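Local coordinates for interferon-inducible protein AIM2 (PDB 4JBM) that senses double-stranded DNA in the cytosol through its HIN domain, the part present here, and triggers inflammasome assembly, at residues 4-9 against 29-34. Residues are numbered along the deposited sequence; the frame is centred on the assembly and turned at random.
Sequences LVVTVL and ATVATE
Thr7 and Ala32 face each other as an antiparallel hydrogen-bonded pair, and each backbone gives and takes one bond. Thr7 N donates to Ala32 O at 2.8 Å, almost straight at 176°. The return bond, from Ala32 N to Thr7 O, is 2.9 Å long but bent to 143°. Leu9 N donates to Thr30 O at 2.8 Å. Two of the carbonyls take more than one partner. Ala32 O also accepts a bond from a water, which in turn is hydrogen-bonded to Thr7 OG1 at 2.6 Å. With chi1 at -57°, Thr7 OG1 sits beside its own backbone N, close enough to Ala32 O for one water to bridge them. Thr7 O has a CA-H...O contact from Val31 CA beside its bond from Ala32 N. On the other edge of strand 4-16, Val6 and Val8 bond to strand 56-60 and the residues just before it.

Val8 and Val31 form a non-hydrogen-bonded pair, and their methyls meet on the face they share with Val6. Val31 CG1 lies 4.0 Å from Val8 CG2, while Val31 CB and CG2 pack against Val6 CG2. Phe38 and Ile57 add to this layer. Thr33 CG2 packs on Val6 CG1 and lies 3.7 Å from Val5 O. Thr33 OG1 makes weak hydrogen bonds to Thr35 N and Asp36 O. On the face of Thr7 and Ala32, Leu9 CD2 lies 3.6 Å from Ala32 CB.

The contact joins the first two strands of the N-terminal OB fold of the HIN domain as a hairpin. Backbone groups satisfy each other, valines cover one face, and water reaches the pairing at Thr7.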
ATOM      1  N   LEU A   4       6.412 -20.107  -4.186  1.00 75.51           N
ATOM      2  CA  LEU A   4       6.012 -19.769  -2.830  1.00 76.34           C
ATOM      3  C   LEU A   4       4.500 -19.891  -2.696  1.00 75.05           C
ATOM      4  O   LEU A   4       3.750 -19.278  -3.457  1.00 69.93           O
ATOM      5  CB  LEU A   4       6.483 -18.352  -2.472  1.00 80.40           C
ATOM      6  CG  LEU A   4       6.483 -17.938  -0.997  1.00 80.78           C
ATOM      7  CD1 LEU A   4       7.346 -18.881  -0.177  1.00 83.79           C
ATOM      8  CD2 LEU A   4       6.984 -16.513  -0.837  1.00 66.17           C
ATOM      9  N   VAL A   5       4.055 -20.686  -1.731  1.00 71.04           N
ATOM     10  CA  VAL A   5       2.637 -20.799  -1.431  1.00 69.51           C
ATOM     11  C   VAL A   5       2.262 -19.717  -0.433  1.00 65.23           C
ATOM     12  O   VAL A   5       2.878 -19.605   0.624  1.00 62.00           O
ATOM     13  CB  VAL A   5       2.293 -22.163  -0.827  1.00 73.64           C
ATOM     14  CG1 VAL A   5       0.805 -22.236  -0.512  1.00 76.24           C
ATOM     15  CG2 VAL A   5       2.689 -23.275  -1.775  1.00 58.37           C
ATOM     16  N   VAL A   6       1.293 -18.885  -0.801  1.00 66.83           N
ATOM     17  CA  VAL A   6       0.829 -17.811   0.062  1.00 64.82           C
ATOM     18  C   VAL A   6      -0.696 -17.822   0.154  1.00 69.14           C
ATOM     19  O   VAL A   6      -1.390 -18.380  -0.700  1.00 66.35           O
ATOM     20  CB  VAL A   6       1.293 -16.423  -0.439  1.00 66.65           C
ATOM     21  CG1 VAL A   6       2.810 -16.304  -0.380  1.00 66.38           C
ATOM     22  CG2 VAL A   6       0.813 -16.195  -1.844  1.00 72.53           C
ATOM     23  N   THR A   7      -1.203 -17.231   1.223  1.00 62.04           N
ATOM     24  CA  THR A   7      -2.627 -17.047   1.429  1.00 69.39           C
ATOM     25  C   THR A   7      -2.937 -15.578   1.148  1.00 72.02           C
ATOM     26  O   THR A   7      -2.275 -14.694   1.691  1.00 78.49           O
ATOM     27  CB  THR A   7      -2.998 -17.382   2.887  1.00 66.00           C
ATOM     28  OG1 THR A   7      -2.582 -18.719   3.193  1.00 69.30           O
ATOM     29  CG2 THR A   7      -4.497 -17.242   3.116  1.00 73.25           C
ATOM     30  N   VAL A   8      -3.935 -15.308   0.312  1.00 69.68           N
ATOM     31  CA  VAL A   8      -4.268 -13.916   0.002  1.00 63.15           C
ATOM     32  C   VAL A   8      -5.129 -13.302   1.104  1.00 61.44           C
ATOM     33  O   VAL A   8      -6.151 -13.863   1.497  1.00 71.99           O
ATOM     34  CB  VAL A   8      -4.961 -13.765  -1.370  1.00 63.94           C
ATOM     35  CG1 VAL A   8      -5.241 -12.295  -1.660  1.00 56.97           C
ATOM     36  CG2 VAL A   8      -4.096 -14.354  -2.460  1.00 67.48           C
ATOM     37  N   LEU A   9      -4.691 -12.146   1.592  1.00 59.82           N
ATOM     38  CA  LEU A   9      -5.319 -11.440   2.708  1.00 67.32           C
ATOM     39  C   LEU A   9      -6.137 -10.232   2.258  1.00 66.66           C
ATOM     40  O   LEU A   9      -7.183  -9.940   2.836  1.00 69.02           O
ATOM     41  CB  LEU A   9      -4.246 -10.965   3.693  1.00 47.68           C
ATOM     42  CG  LEU A   9      -3.852 -11.855   4.876  1.00 59.36           C
ATOM     43  CD1 LEU A   9      -3.827 -13.309   4.504  1.00 51.62           C
ATOM     44  CD2 LEU A   9      -2.494 -11.425   5.390  1.00 59.69           C
ATOM     45  N   ALA A  29      -1.893  -6.209  -3.694  1.00 72.15           N
ATOM     46  CA  ALA A  29      -2.487  -7.193  -2.810  1.00 65.51           C
ATOM     47  C   ALA A  29      -1.598  -7.402  -1.596  1.00 67.05           C
ATOM     48  O   ALA A  29      -0.444  -6.991  -1.587  1.00 65.86           O
ATOM     49  CB  ALA A  29      -2.711  -8.509  -3.549  1.00 63.81           C
ATOM     50  N   THR A  30      -2.149  -8.005  -0.553  1.00 64.09           N
ATOM     51  CA  THR A  30      -1.344  -8.416   0.592  1.00 60.46           C
ATOM     52  C   THR A  30      -1.491  -9.911   0.726  1.00 65.20           C
ATOM     53  O   THR A  30      -2.604 -10.433   0.682  1.00 67.85           O
ATOM     54  CB  THR A  30      -1.807  -7.752   1.889  1.00 56.77           C
ATOM     55  OG1 THR A  30      -1.739  -6.331   1.744  1.00 60.13           O
ATOM     56  CG2 THR A  30      -0.922  -8.173   3.061  1.00 56.16           C
ATOM     57  N   VAL A  31      -0.374 -10.614   0.841  1.00 68.00           N
ATOM     58  CA  VAL A  31      -0.444 -12.062   0.987  1.00 65.32           C
ATOM     59  C   VAL A  31       0.410 -12.457   2.180  1.00 70.21           C
ATOM     60  O   VAL A  31       1.184 -11.644   2.686  1.00 77.62           O
ATOM     61  CB  VAL A  31       0.015 -12.789  -0.294  1.00 63.32           C
ATOM     62  CG1 VAL A  31      -0.796 -12.331  -1.497  1.00 62.27           C
ATOM     63  CG2 VAL A  31       1.490 -12.561  -0.521  1.00 49.78           C
ATOM     64  N   ALA A  32       0.265 -13.690   2.641  1.00 69.58           N
ATOM     65  CA  ALA A  32       0.973 -14.121   3.838  1.00 69.55           C
ATOM     66  C   ALA A  32       1.324 -15.589   3.798  1.00 68.75           C
ATOM     67  O   ALA A  32       0.593 -16.407   3.247  1.00 63.52           O
ATOM     68  CB  ALA A  32       0.148 -13.819   5.082  1.00 62.73           C
ATOM     69  N   THR A  33       2.452 -15.919   4.409  1.00 74.44           N
ATOM     70  CA  THR A  33       2.782 -17.307   4.668  1.00 76.72           C
ATOM     71  C   THR A  33       2.412 -17.569   6.113  1.00 75.51           C
ATOM     72  O   THR A  33       1.727 -16.760   6.737  1.00 74.40           O
ATOM     73  CB  THR A  33       4.273 -17.588   4.446  1.00 71.01           C
ATOM     74  OG1 THR A  33       5.064 -16.697   5.243  1.00 68.13           O
ATOM     75  CG2 THR A  33       4.622 -17.386   2.993  1.00 75.86           C
ATOM     76  N   GLU A  34       2.864 -18.693   6.650  1.00 75.99           N
ATOM     77  CA  GLU A  34       2.573 -19.046   8.028  1.00 71.33           C
ATOM     78  C   GLU A  34       3.423 -18.243   9.011  1.00 68.23           C
ATOM     79  O   GLU A  34       3.210 -18.319  10.218  1.00 84.87           O
ATOM     80  CB  GLU A  34       2.787 -20.547   8.220  1.00 74.69           C
ATOM     81  CG  GLU A  34       1.658 -21.402   7.669  1.00 85.64           C
ATOM     82  CD  GLU A  34       1.993 -22.881   7.669  1.00100.19           C
ATOM     83  OE1 GLU A  34       3.167 -23.223   7.921  1.00 99.04           O
ATOM     84  OE2 GLU A  34       1.080 -23.700   7.433  1.00 96.84           O
TER
HETATM   85  O   HOH W   1      -0.255 -19.111   4.272  1.00 66.69           O